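Local coordinates for putative lipoprotein (PDB 4Q1Z) that is of unknown function but is a putative two-domain, beta-rich lipoprotein of the DUF4876 family from Bacteroides thetaiotaomicron, at residues Glu22-Leu27 / Gly68-Thr73; Val15-Thr20 / Ile98-Leu103; Ser106-Lys111 / Tyr306-Val311; Lys28-Lys33 / Val64-Thr69; Ile141-Gly146 / Glu187-Pro192. All coordinates share one frame; numbering follows the deposited sequence.

Contact 1: Glu22-Leu27 / Gly68-Thr73; sequences ENISTL and GTAIDT
Strands 24-27 and 68-72 run antiparallel, their N-to-C directions 150° apart and their axes within 4.3 Å, and a classic beta bulge breaks their register: Ser25 and Thr26 both face Ile71. The carbonyl oxygen Ile71 O is gripped by two amides, at 2.6 Å from Ser25 N and 3.2 Å from Thr26 N, both donors lying in its carbonyl plane. Thr26 O returns a bond to Ile71 N. Beyond the bulge the chains stay joined by Thr73 N, which donates to Asn23 O at 3.0 Å in a rather bent bond.

The side chains divide between two faces. On one, Thr26 and Ile71 lie alongside each other and point the same way, with Thr26 OG1 beside Ile71 CB. On the other, the CD2 branch of Leu27 touches Ala70 CB at 4.0 Å. Ile24, whose side chain starts away from the partner strand, still brings its CG2 methyl to 4.3 Å from Ala70 CB. At the loop end Thr73 OG1 comes to 3.4 Å from Asn23 CB, a van der Waals touch. Asp72 brings its CB up against the carbonyl oxygens of Glu22 and Asn23. Its CG stands between the backbone N and the carbonyl carbon (chi1 76°), and the carboxylate turns to the residues that follow: OD1 accepts from the backbone of Glu74 and Asn76, and OD2 meets the hydroxyl of Tyr78. A bound triethylene glycol lies about 4 Å from this side chain.

Strand 77-89 flanks the pair beyond Ala70, with Ile80 against Leu27 and Ala70, and Ile19 of strand 11-19 covers Ile24 and Leu27.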
# COMPACT_ATOMS: atom_id res chain seq x y z
N GLU A 22 -7.31 7.69 20.44
CA GLU A 22 -7.18 9.07 20.91
C GLU A 22 -7.48 10.11 19.82
O GLU A 22 -7.20 9.87 18.65
CB GLU A 22 -5.73 9.31 21.42
CG GLU A 22 -5.41 8.70 22.78
CD GLU A 22 -3.96 8.74 23.24
OE1 GLU A 22 -3.14 9.46 22.64
OE2 GLU A 22 -3.66 8.04 24.24
N ASN A 23 -7.99 11.29 20.25
CA ASN A 23 -8.30 12.46 19.43
C ASN A 23 -9.14 12.12 18.20
O ASN A 23 -8.80 12.54 17.09
CB ASN A 23 -7.01 13.18 19.00
CG ASN A 23 -6.11 13.58 20.14
OD1 ASN A 23 -6.48 14.38 21.00
ND2 ASN A 23 -4.89 13.06 20.15
N ILE A 24 -10.23 11.34 18.40
CA ILE A 24 -11.12 10.91 17.32
C ILE A 24 -11.80 12.13 16.67
O ILE A 24 -12.33 12.99 17.38
CB ILE A 24 -12.15 9.88 17.85
CG1 ILE A 24 -11.45 8.61 18.34
CG2 ILE A 24 -13.26 9.57 16.80
CD1 ILE A 24 -12.25 7.86 19.29
N SER A 25 -11.76 12.19 15.33
CA SER A 25 -12.37 13.27 14.54
C SER A 25 -13.71 12.81 13.93
O SER A 25 -14.65 13.61 13.84
CB SER A 25 -11.41 13.72 13.44
OG SER A 25 -11.54 15.11 13.18
N THR A 26 -13.79 11.54 13.49
CA THR A 26 -14.96 10.93 12.84
C THR A 26 -15.13 9.48 13.27
O THR A 26 -14.14 8.78 13.47
CB THR A 26 -14.79 10.93 11.29
OG1 THR A 26 -14.02 12.04 10.83
CG2 THR A 26 -16.11 10.85 10.53
N LEU A 27 -16.40 9.03 13.33
CA LEU A 27 -16.76 7.63 13.52
C LEU A 27 -17.50 7.20 12.23
O LEU A 27 -18.69 7.50 12.04
CB LEU A 27 -17.56 7.39 14.81
CG LEU A 27 -16.82 7.62 16.11
CD1 LEU A 27 -17.77 7.60 17.26
CD2 LEU A 27 -15.72 6.60 16.32
N GLY A 68 -16.37 -0.68 13.08
CA GLY A 68 -16.36 0.52 12.25
C GLY A 68 -14.98 1.12 12.18
O GLY A 68 -14.00 0.45 12.53
N THR A 69 -14.91 2.38 11.75
CA THR A 69 -13.65 3.09 11.54
C THR A 69 -13.65 4.45 12.25
O THR A 69 -14.64 5.19 12.20
CB THR A 69 -13.36 3.21 10.01
OG1 THR A 69 -12.95 1.93 9.54
CG2 THR A 69 -12.25 4.20 9.65
N ALA A 70 -12.52 4.77 12.89
CA ALA A 70 -12.29 6.06 13.51
C ALA A 70 -11.14 6.75 12.79
O ALA A 70 -10.17 6.09 12.42
CB ALA A 70 -11.99 5.90 14.99
N ILE A 71 -11.30 8.05 12.53
CA ILE A 71 -10.27 8.88 11.90
C ILE A 71 -9.87 9.91 12.96
O ILE A 71 -10.76 10.55 13.52
CB ILE A 71 -10.73 9.51 10.55
CG1 ILE A 71 -10.92 8.43 9.47
CG2 ILE A 71 -9.73 10.56 10.05
CD1 ILE A 71 -12.30 7.90 9.34
N ASP A 72 -8.57 10.02 13.30
CA ASP A 72 -8.17 10.97 14.33
C ASP A 72 -7.90 12.36 13.71
O ASP A 72 -8.11 12.55 12.50
CB ASP A 72 -7.00 10.45 15.21
CG ASP A 72 -5.56 10.42 14.72
OD1 ASP A 72 -5.31 10.86 13.58
OD2 ASP A 72 -4.68 9.98 15.49
N THR A 73 -7.53 13.35 14.55
CA THR A 73 -7.32 14.74 14.14
C THR A 73 -6.17 14.91 13.15
O THR A 73 -6.13 15.93 12.45
CB THR A 73 -7.11 15.63 15.35
OG1 THR A 73 -6.17 15.03 16.24
CG2 THR A 73 -8.42 15.93 16.07

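Contact 2: Val15-Thr20 / Ile98-Leu103; sequences VYLDIT and IEVQGL
The flat amide of Gln101 carries the OG1 and CG2 of Thr20 over one of its faces, CG2 lying 3.8 Å from Gln101 OE1, while its NE2 turns to Glu99 OE2 in a weak hydrogen bond. The chi2 of Gln101, -132°, bends the chain so that the amide lies beneath Thr20. These groups decorate the end of the parallel strand pair 11-19 and 95-105 within a mixed seven-stranded sheet whose other neighbours run antiparallel.

Backbone bonds alternate in the parallel manner: Ile98 N to Tyr16 O, Asp18 N to Ile98 O, Val100 N to Asp18 O and Thr20 N to Val100 O. Asp18 and Glu99 share the outer face with their carboxylates apart. The inner face is apolar. Leu17 and Ile98 lie alongside each other, CD2 of the leucine 4.0 Å from CG1 of the isoleucine, which Val15 CG1 meets as well. The CG2 branch of Val100 reaches Leu17 CB. Val66 of strand 60-72 packs on this face and Val15 meets Phe34 of strand 24-35, so strands not adjacent in the sheet meet across its apolar side, consistent with a strongly curled, sandwich-like domain. Farther along, Ile19 CG1 rests 3.9 Å from Val100 CB.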
# COMPACT_ATOMS: atom_id res chain seq x y z
N VAL A 15 -26.08 2.31 25.49
CA VAL A 15 -24.79 1.72 25.14
C VAL A 15 -23.72 2.82 25.24
O VAL A 15 -23.96 3.92 24.76
CB VAL A 15 -24.85 1.06 23.74
CG1 VAL A 15 -23.50 0.46 23.34
CG2 VAL A 15 -25.94 -0.01 23.68
N TYR A 16 -22.58 2.52 25.90
CA TYR A 16 -21.45 3.45 26.06
C TYR A 16 -20.19 2.79 25.52
O TYR A 16 -19.80 1.71 25.97
CB TYR A 16 -21.24 3.88 27.52
CG TYR A 16 -22.51 4.27 28.26
CD1 TYR A 16 -22.96 5.59 28.27
CD2 TYR A 16 -23.25 3.32 28.95
CE1 TYR A 16 -24.12 5.95 28.94
CE2 TYR A 16 -24.42 3.67 29.62
CZ TYR A 16 -24.86 4.99 29.62
OH TYR A 16 -26.01 5.33 30.30
N LEU A 17 -19.55 3.44 24.53
CA LEU A 17 -18.37 2.91 23.91
C LEU A 17 -17.12 3.59 24.44
O LEU A 17 -16.90 4.79 24.23
CB LEU A 17 -18.43 3.04 22.37
CG LEU A 17 -19.73 2.65 21.66
CD1 LEU A 17 -19.59 2.85 20.20
CD2 LEU A 17 -20.09 1.20 21.90
N ASP A 18 -16.29 2.81 25.15
CA ASP A 18 -15.00 3.25 25.67
C ASP A 18 -14.02 2.98 24.57
O ASP A 18 -13.46 1.88 24.48
CB ASP A 18 -14.65 2.52 27.00
CG ASP A 18 -13.44 3.04 27.77
OD1 ASP A 18 -12.72 3.93 27.23
OD2 ASP A 18 -13.22 2.58 28.91
N ILE A 19 -13.90 3.96 23.65
CA ILE A 19 -13.03 3.88 22.49
C ILE A 19 -11.63 4.28 22.96
O ILE A 19 -11.46 5.31 23.63
CB ILE A 19 -13.56 4.68 21.27
CG1 ILE A 19 -15.01 4.23 20.95
CG2 ILE A 19 -12.66 4.44 20.06
CD1 ILE A 19 -15.82 5.08 20.04
N THR A 20 -10.66 3.40 22.69
CA THR A 20 -9.26 3.43 23.09
C THR A 20 -8.45 4.32 22.13
O THR A 20 -7.36 4.76 22.51
CB THR A 20 -8.76 1.96 23.19
OG1 THR A 20 -9.50 1.33 24.24
CG2 THR A 20 -7.29 1.83 23.51
N ILE A 98 -19.13 -1.19 26.45
CA ILE A 98 -18.29 -1.95 25.52
C ILE A 98 -16.96 -1.27 25.39
O ILE A 98 -16.89 -0.09 25.06
CB ILE A 98 -18.90 -2.13 24.09
CG1 ILE A 98 -20.47 -2.12 24.02
CG2 ILE A 98 -18.25 -3.28 23.33
CD1 ILE A 98 -21.16 -3.36 24.46
N GLU A 99 -15.89 -2.03 25.59
CA GLU A 99 -14.53 -1.54 25.38
C GLU A 99 -14.22 -1.71 23.92
O GLU A 99 -14.30 -2.83 23.41
CB GLU A 99 -13.57 -2.30 26.25
CG GLU A 99 -12.19 -1.68 26.35
CD GLU A 99 -11.33 -2.50 27.28
OE1 GLU A 99 -11.77 -2.77 28.42
OE2 GLU A 99 -10.26 -2.95 26.82
N VAL A 100 -13.91 -0.61 23.23
CA VAL A 100 -13.66 -0.59 21.78
C VAL A 100 -12.20 -0.23 21.54
O VAL A 100 -11.78 0.90 21.82
CB VAL A 100 -14.65 0.38 21.05
CG1 VAL A 100 -14.36 0.45 19.56
CG2 VAL A 100 -16.10 -0.04 21.30
N GLN A 101 -11.41 -1.18 21.02
CA GLN A 101 -9.99 -0.93 20.77
C GLN A 101 -9.76 -0.68 19.29
O GLN A 101 -10.55 -1.13 18.46
CB GLN A 101 -9.14 -2.09 21.30
CG GLN A 101 -9.30 -2.28 22.84
CD GLN A 101 -7.98 -2.41 23.60
OE1 GLN A 101 -6.92 -1.90 23.18
NE2 GLN A 101 -8.04 -3.08 24.75
N GLY A 102 -8.74 0.10 18.98
CA GLY A 102 -8.42 0.46 17.61
C GLY A 102 -7.12 -0.09 17.04
O GLY A 102 -6.13 -0.31 17.76
N LEU A 103 -7.11 -0.30 15.73
CA LEU A 103 -5.97 -0.79 14.96
C LEU A 103 -5.57 0.29 13.96
O LEU A 103 -6.37 0.60 13.10
CB LEU A 103 -6.38 -2.10 14.24
CG LEU A 103 -5.41 -2.64 13.13
CD1 LEU A 103 -4.05 -3.04 13.70
CD2 LEU A 103 -6.03 -3.81 12.39

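Contact 3: Ser106-Lys111 / Tyr306-Val311; sequences SPLIFK and YVLDAV
A buried side-chain-to-backbone contact joins two distant members of the large mixed sheet, close to the centre of the chain: strand 108-114 and the outermost strand 307-312. The segments 108-111 and 309-311 are inclined at 24° and no closer than 6.6 Å between axes, and no backbone hydrogen bond links them; the strands, far apart in strand order, meet through side chains, consistent with a strongly curved sheet.

Asp309 does most of the bridging. Its CG stands anti to the backbone N (chi1 -163°), which extends the carboxylate across to the other strand. There OD2 uses its anti lone pair to accept from Phe110 N, at 2.7 Å and almost straight (177° at the hydrogen). The same oxygen sits at the edge of the Phe110 ring, near its plane, and 3.4 Å from Ile109 CB; CG2 of Ile109 presses on the carboxylate carbon.

Two apolar contacts accompany the carboxylate. Phe110 CD2 meets the CG2 branch of Val311 at 3.7 Å, and Leu108 CD2 meets Leu308 CD1 at 4.0 Å. A water donates to Leu308 O (2.7 Å) and lies 3.3 Å from Ser106 OG. Leu308 and Asp309 both face Ile268 in a classic beta bulge; Ile268 also packs against Leu108 and Phe110.

Arg347 of strand 344-347 forms a salt bridge to Asp309 OD2 and hydrogen-bonds Phe110 O through the same NH1. A carboxylate oxygen held by both an amide and a guanidinium group is consistent with an ionised aspartate whose buried charge is balanced locally, tying three strands together.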
# COMPACT_ATOMS: atom_id res chain seq x y z
N SER A 106 -3.02 1.77 7.54
CA SER A 106 -2.45 2.56 6.43
C SER A 106 -3.34 2.34 5.20
O SER A 106 -3.53 1.20 4.77
CB SER A 106 -1.00 2.19 6.17
OG SER A 106 -0.43 3.21 5.38
N PRO A 107 -4.01 3.40 4.71
CA PRO A 107 -5.00 3.23 3.64
C PRO A 107 -4.57 2.55 2.31
O PRO A 107 -5.32 1.68 1.81
CB PRO A 107 -5.43 4.68 3.36
CG PRO A 107 -4.36 5.54 3.99
CD PRO A 107 -3.96 4.80 5.18
N LEU A 108 -3.45 2.97 1.67
CA LEU A 108 -3.06 2.41 0.38
C LEU A 108 -1.62 1.99 0.45
O LEU A 108 -0.72 2.84 0.48
CB LEU A 108 -3.33 3.42 -0.73
CG LEU A 108 -3.08 2.94 -2.16
CD1 LEU A 108 -4.07 1.89 -2.57
CD2 LEU A 108 -2.99 4.13 -3.10
N ILE A 109 -1.39 0.67 0.51
CA ILE A 109 -0.04 0.14 0.73
C ILE A 109 0.44 -0.84 -0.35
O ILE A 109 -0.37 -1.37 -1.12
CB ILE A 109 0.07 -0.51 2.16
CG1 ILE A 109 -1.08 -1.49 2.52
CG2 ILE A 109 0.19 0.57 3.23
CD1 ILE A 109 -0.95 -2.99 2.05
N PHE A 110 1.77 -1.07 -0.36
CA PHE A 110 2.48 -2.06 -1.18
C PHE A 110 2.23 -3.41 -0.53
O PHE A 110 2.71 -3.64 0.58
CB PHE A 110 4.00 -1.74 -1.22
CG PHE A 110 4.43 -0.70 -2.24
CD1 PHE A 110 4.44 -1.00 -3.60
CD2 PHE A 110 4.90 0.54 -1.83
CE1 PHE A 110 4.86 -0.04 -4.54
CE2 PHE A 110 5.31 1.49 -2.76
CZ PHE A 110 5.28 1.20 -4.11
N LYS A 111 1.43 -4.26 -1.16
CA LYS A 111 1.07 -5.57 -0.59
C LYS A 111 2.15 -6.67 -0.87
O LYS A 111 2.48 -7.49 -0.00
CB LYS A 111 -0.31 -5.99 -1.15
CG LYS A 111 -0.91 -7.22 -0.52
CD LYS A 111 -2.28 -7.50 -1.12
CE LYS A 111 -2.63 -8.96 -1.10
NZ LYS A 111 -1.68 -9.77 -1.90
N TYR A 306 3.73 13.83 1.20
CA TYR A 306 2.82 13.34 0.16
C TYR A 306 2.80 11.81 0.07
O TYR A 306 1.90 11.24 -0.55
CB TYR A 306 3.26 13.86 -1.21
CG TYR A 306 3.02 15.33 -1.56
CD1 TYR A 306 2.33 16.17 -0.70
CD2 TYR A 306 3.51 15.86 -2.75
CE1 TYR A 306 2.16 17.52 -1.00
CE2 TYR A 306 3.30 17.20 -3.08
CZ TYR A 306 2.62 18.02 -2.21
OH TYR A 306 2.44 19.33 -2.56
N VAL A 307 3.80 11.15 0.67
CA VAL A 307 4.00 9.72 0.58
C VAL A 307 2.90 8.91 1.34
O VAL A 307 2.67 9.10 2.53
CB VAL A 307 5.45 9.31 0.99
CG1 VAL A 307 5.67 7.82 0.83
CG2 VAL A 307 6.47 10.07 0.15
N LEU A 308 2.25 7.99 0.60
CA LEU A 308 1.20 7.06 1.04
C LEU A 308 1.84 5.76 1.57
O LEU A 308 1.39 5.24 2.60
CB LEU A 308 0.25 6.77 -0.14
CG LEU A 308 -0.69 7.90 -0.55
CD1 LEU A 308 -1.44 7.55 -1.80
CD2 LEU A 308 -1.69 8.22 0.54
N ASP A 309 2.91 5.25 0.87
CA ASP A 309 3.68 4.09 1.32
C ASP A 309 5.09 4.11 0.71
O ASP A 309 5.27 4.53 -0.43
CB ASP A 309 2.97 2.74 1.02
CG ASP A 309 3.49 1.50 1.79
OD1 ASP A 309 4.03 1.66 2.90
OD2 ASP A 309 3.26 0.37 1.33
N ALA A 310 6.07 3.60 1.47
CA ALA A 310 7.48 3.47 1.09
C ALA A 310 8.03 2.13 1.53
O ALA A 310 7.74 1.67 2.63
CB ALA A 310 8.29 4.59 1.70
N VAL A 311 8.80 1.46 0.66
CA VAL A 311 9.44 0.16 0.93
C VAL A 311 10.92 0.23 0.55
O VAL A 311 11.26 0.41 -0.62
CB VAL A 311 8.73 -1.04 0.23
CG1 VAL A 311 9.39 -2.38 0.60
CG2 VAL A 311 7.25 -1.07 0.56
O HOH W 1 2.58 4.35 4.83

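Contact 4: Lys28-Lys33 / Val64-Thr69; sequences KDLTVK and VTVSGT
A bulged antiparallel ladder between strands 24-35 and 60-72 forms this part of the N-terminal sheet. Paired bonds join Lys28 with Thr69, Thr31 with Ser67 and Lys33 with Thr65, and the register slips by one residue at Asp29-Leu30. There Asp29 takes a positive phi, and Gly68, lacking a side chain, lets Leu30 CA come to 3.8 Å from its own CA.

Ser67 O is held twice: Thr31 N reaches it at 2.9 Å and Thr31 OG1 at 3.3 Å, from opposite faces of the carbonyl plane. A chi1 of 47° sets that hydroxyl between backbone N and carbonyl carbon, the position from which it can share its own amide's acceptor. On the inner face Val32 straddles two valines, CG1 on Val64 CG1 (3.8 Å) and CG2 on Val66 CG2 (3.9 Å), while Leu30 CD1 lies on Val66 CG1 and against the Ser67 carbonyl. Ile98 and Val100 of strand 95-105 cover Val64 and Val66, and Val47 lies against Val32.

The other face is polar. Lys28 NZ makes salt bridges to Asp140 and to Asp29 OD2, the hydrogen bond within the second being weak; Ser67 OG bonds to Glu362 and Tyr79. Such alternation is typical of an amphipathic beta sheet.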
# COMPACT_ATOMS: atom_id res chain seq x y z
N LYS A 28 -16.73 6.59 11.30
CA LYS A 28 -17.15 6.17 9.96
C LYS A 28 -17.62 4.69 9.91
O LYS A 28 -16.91 3.79 10.37
CB LYS A 28 -15.99 6.40 8.98
CG LYS A 28 -16.23 5.92 7.57
CD LYS A 28 -14.98 6.01 6.70
CE LYS A 28 -15.15 5.27 5.39
NZ LYS A 28 -16.30 5.77 4.58
N ASP A 29 -18.82 4.45 9.32
CA ASP A 29 -19.44 3.13 9.10
C ASP A 29 -19.49 2.25 10.41
O ASP A 29 -19.49 1.01 10.36
CB ASP A 29 -18.72 2.39 7.94
CG ASP A 29 -18.57 3.16 6.61
OD1 ASP A 29 -19.52 3.89 6.23
OD2 ASP A 29 -17.52 2.99 5.94
N LEU A 30 -19.63 2.94 11.58
CA LEU A 30 -19.65 2.33 12.90
C LEU A 30 -21.04 1.78 13.24
O LEU A 30 -22.04 2.50 13.14
CB LEU A 30 -19.15 3.34 13.96
CG LEU A 30 -18.94 2.85 15.40
CD1 LEU A 30 -17.86 1.80 15.47
CD2 LEU A 30 -18.57 3.99 16.31
N THR A 31 -21.09 0.51 13.65
CA THR A 31 -22.32 -0.17 14.01
C THR A 31 -22.22 -0.94 15.33
O THR A 31 -21.15 -1.37 15.76
CB THR A 31 -22.73 -1.14 12.90
OG1 THR A 31 -21.60 -1.93 12.50
CG2 THR A 31 -23.39 -0.44 11.71
N VAL A 32 -23.39 -1.10 15.96
CA VAL A 32 -23.61 -1.88 17.16
C VAL A 32 -24.64 -2.92 16.77
O VAL A 32 -25.79 -2.58 16.52
CB VAL A 32 -24.00 -1.04 18.40
CG1 VAL A 32 -24.42 -1.93 19.56
CG2 VAL A 32 -22.85 -0.15 18.84
N LYS A 33 -24.20 -4.18 16.63
CA LYS A 33 -25.03 -5.33 16.30
C LYS A 33 -25.39 -6.07 17.60
O LYS A 33 -24.53 -6.22 18.48
CB LYS A 33 -24.31 -6.28 15.31
CG LYS A 33 -24.14 -5.77 13.87
CD LYS A 33 -23.16 -6.67 13.06
CE LYS A 33 -22.89 -6.17 11.64
NZ LYS A 33 -21.56 -6.62 11.10
N VAL A 64 -23.29 -8.66 21.93
CA VAL A 64 -23.21 -7.32 21.35
C VAL A 64 -21.82 -7.09 20.76
O VAL A 64 -20.82 -7.31 21.44
CB VAL A 64 -23.59 -6.25 22.41
CG1 VAL A 64 -23.68 -4.86 21.80
CG2 VAL A 64 -24.90 -6.62 23.11
N THR A 65 -21.77 -6.67 19.48
CA THR A 65 -20.52 -6.42 18.76
C THR A 65 -20.50 -5.01 18.16
O THR A 65 -21.52 -4.54 17.63
CB THR A 65 -20.28 -7.48 17.68
OG1 THR A 65 -21.50 -7.71 17.00
CG2 THR A 65 -19.79 -8.79 18.25
N VAL A 66 -19.34 -4.35 18.27
CA VAL A 66 -19.05 -3.00 17.76
C VAL A 66 -17.98 -3.13 16.69
O VAL A 66 -17.00 -3.84 16.90
CB VAL A 66 -18.61 -2.02 18.88
CG1 VAL A 66 -18.37 -0.61 18.33
CG2 VAL A 66 -19.62 -1.98 20.02
N SER A 67 -18.19 -2.49 15.53
CA SER A 67 -17.26 -2.48 14.39
C SER A 67 -17.48 -1.25 13.51
O SER A 67 -18.61 -0.85 13.23
CB SER A 67 -17.39 -3.75 13.56
OG SER A 67 -16.40 -3.81 12.54
N GLY A 68 -16.37 -0.68 13.08
CA GLY A 68 -16.36 0.52 12.25
C GLY A 68 -14.98 1.12 12.18
O GLY A 68 -14.00 0.45 12.53
N THR A 69 -14.91 2.38 11.75
CA THR A 69 -13.65 3.09 11.54
C THR A 69 -13.65 4.45 12.25
O THR A 69 -14.64 5.19 12.20
CB THR A 69 -13.36 3.21 10.01
OG1 THR A 69 -12.95 1.93 9.54
CG2 THR A 69 -12.25 4.20 9.65

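Contact 5: Ile141-Gly146 / Glu187-Pro192; sequences ILYLDG and EYPLAP
Leu144 CB rests 3.4 Å from Tyr188 O and 4.2 Å from Tyr188 CB; its CG is 3.8 Å from the same oxygen, CD1 ends on Leu190 CD1 at 3.9 Å, and CD2 turns toward Leu108 of strand 108-114. It lies just past the end of a short two-stranded antiparallel ribbon, 142-143 with 189-190. Leu142 and Leu190 exchange both backbone bonds, and Leu144 N donates to Tyr188 O.

Past the ribbon the Asp145 carboxylate takes over as backbone acceptor. With its CG beside the backbone N (chi1 -54°), it turns back to the other segment, where each oxygen is met on its syn side and somewhat out of the carboxylate plane: Tyr188 N at OD1, 2.8 Å, and Glu187 N at OD2, 2.8 Å. OD2 also accepts from Gly185 N, so the carboxylate gathers three amides of the loop that leads into strand 189-190. Glu187 sends its OE2 to Asn184 N.

Leu144 and Leu190, on the inward side, pack on Cys196. The Tyr188 ring meets Trp396 and Phe223 edge-to-face. On the outward side Ile141 CG2 lies alongside Pro189, and the Tyr143 ring slants against the proline, CE1 3.4 Å from Pro189 CB.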
# COMPACT_ATOMS: atom_id res chain seq x y z
N ILE A 141 -13.78 3.07 -0.76
CA ILE A 141 -13.26 3.17 -2.13
C ILE A 141 -12.26 4.34 -2.22
O ILE A 141 -12.53 5.41 -1.68
CB ILE A 141 -14.42 3.36 -3.15
CG1 ILE A 141 -15.45 2.23 -3.05
CG2 ILE A 141 -13.94 3.53 -4.61
CD1 ILE A 141 -16.85 2.72 -3.26
N LEU A 142 -11.13 4.11 -2.88
CA LEU A 142 -10.08 5.09 -3.18
C LEU A 142 -9.92 5.20 -4.67
O LEU A 142 -10.03 4.17 -5.36
CB LEU A 142 -8.73 4.65 -2.59
CG LEU A 142 -8.48 4.78 -1.10
CD1 LEU A 142 -7.33 3.88 -0.69
CD2 LEU A 142 -8.21 6.25 -0.70
N TYR A 143 -9.58 6.38 -5.18
CA TYR A 143 -9.35 6.52 -6.61
C TYR A 143 -7.87 6.62 -6.89
O TYR A 143 -7.20 7.51 -6.37
CB TYR A 143 -10.10 7.71 -7.18
CG TYR A 143 -11.59 7.46 -7.24
CD1 TYR A 143 -12.17 6.85 -8.35
CD2 TYR A 143 -12.43 7.84 -6.20
CE1 TYR A 143 -13.54 6.65 -8.43
CE2 TYR A 143 -13.80 7.62 -6.26
CZ TYR A 143 -14.36 7.03 -7.38
OH TYR A 143 -15.71 6.80 -7.43
N LEU A 144 -7.36 5.70 -7.73
CA LEU A 144 -5.94 5.66 -8.09
C LEU A 144 -5.52 6.76 -9.05
O LEU A 144 -4.33 7.01 -9.19
CB LEU A 144 -5.59 4.30 -8.72
CG LEU A 144 -5.61 3.07 -7.83
CD1 LEU A 144 -5.54 1.84 -8.67
CD2 LEU A 144 -4.46 3.09 -6.81
N ASP A 145 -6.47 7.42 -9.70
CA ASP A 145 -6.21 8.45 -10.70
C ASP A 145 -5.16 9.48 -10.25
O ASP A 145 -5.31 10.11 -9.21
CB ASP A 145 -7.51 9.18 -11.06
CG ASP A 145 -8.61 8.27 -11.51
OD1 ASP A 145 -8.86 7.27 -10.81
OD2 ASP A 145 -9.22 8.55 -12.55
N GLY A 146 -4.12 9.64 -11.06
CA GLY A 146 -3.07 10.62 -10.83
C GLY A 146 -2.14 10.43 -9.65
O GLY A 146 -1.36 11.34 -9.35
N GLU A 187 -11.84 7.63 -12.88
CA GLU A 187 -11.71 6.49 -13.78
C GLU A 187 -11.18 5.20 -13.10
O GLU A 187 -11.63 4.11 -13.47
CB GLU A 187 -10.80 6.83 -14.97
CG GLU A 187 -11.45 7.72 -16.01
CD GLU A 187 -10.49 8.27 -17.04
OE1 GLU A 187 -9.99 7.49 -17.89
OE2 GLU A 187 -10.24 9.50 -17.01
N TYR A 188 -10.21 5.28 -12.15
CA TYR A 188 -9.67 4.03 -11.60
C TYR A 188 -9.91 3.88 -10.09
O TYR A 188 -8.96 4.02 -9.31
CB TYR A 188 -8.18 3.83 -11.93
CG TYR A 188 -7.90 3.96 -13.41
CD1 TYR A 188 -8.05 2.87 -14.26
CD2 TYR A 188 -7.56 5.18 -13.97
CE1 TYR A 188 -7.83 2.99 -15.64
CE2 TYR A 188 -7.36 5.32 -15.34
CZ TYR A 188 -7.48 4.22 -16.17
OH TYR A 188 -7.29 4.37 -17.52
N PRO A 189 -11.14 3.49 -9.68
CA PRO A 189 -11.37 3.24 -8.26
C PRO A 189 -10.90 1.87 -7.82
O PRO A 189 -10.97 0.88 -8.57
CB PRO A 189 -12.88 3.34 -8.13
CG PRO A 189 -13.40 2.90 -9.45
CD PRO A 189 -12.37 3.25 -10.47
N LEU A 190 -10.48 1.80 -6.55
CA LEU A 190 -10.11 0.58 -5.89
C LEU A 190 -11.00 0.46 -4.66
O LEU A 190 -11.09 1.38 -3.85
CB LEU A 190 -8.61 0.61 -5.56
CG LEU A 190 -7.78 -0.67 -5.78
CD1 LEU A 190 -7.72 -1.07 -7.23
CD2 LEU A 190 -6.37 -0.47 -5.28
N ALA A 191 -11.78 -0.62 -4.59
CA ALA A 191 -12.68 -0.88 -3.46
C ALA A 191 -11.91 -1.53 -2.31
O ALA A 191 -10.87 -2.15 -2.57
CB ALA A 191 -13.82 -1.79 -3.91
N PRO A 192 -12.38 -1.44 -1.05
CA PRO A 192 -11.67 -2.16 0.04
C PRO A 192 -11.52 -3.67 -0.29
O PRO A 192 -12.51 -4.35 -0.56
CB PRO A 192 -12.60 -1.95 1.25
CG PRO A 192 -13.38 -0.74 0.95
CD PRO A 192 -13.57 -0.74 -0.54

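Contacts 1, 2 and 4 belong to one N-terminal sheet and share its apolar interior. Contacts 1 and 4 are successive parts of the same strand pair, sharing Gly68 and Thr69, with centres 13 Å apart. Contact 2 faces both: Leu17 CD2 lies 3.7 Å from Val66 CG2, and Ile19 CG2 lies 3.5 Å from Ile24 CD1. Contacts 3 and 5 belong to the larger second part of the chain and meet through Leu108, whose CD2 is 4.1 Å from Leu144 CD2. Strand 95-105 of contact 2 runs almost directly into segment 106-111 of contact 3, although their centres are 27 Å apart. Triethylene glycol, probably from crystallisation, lies near Asp72 and Ser106.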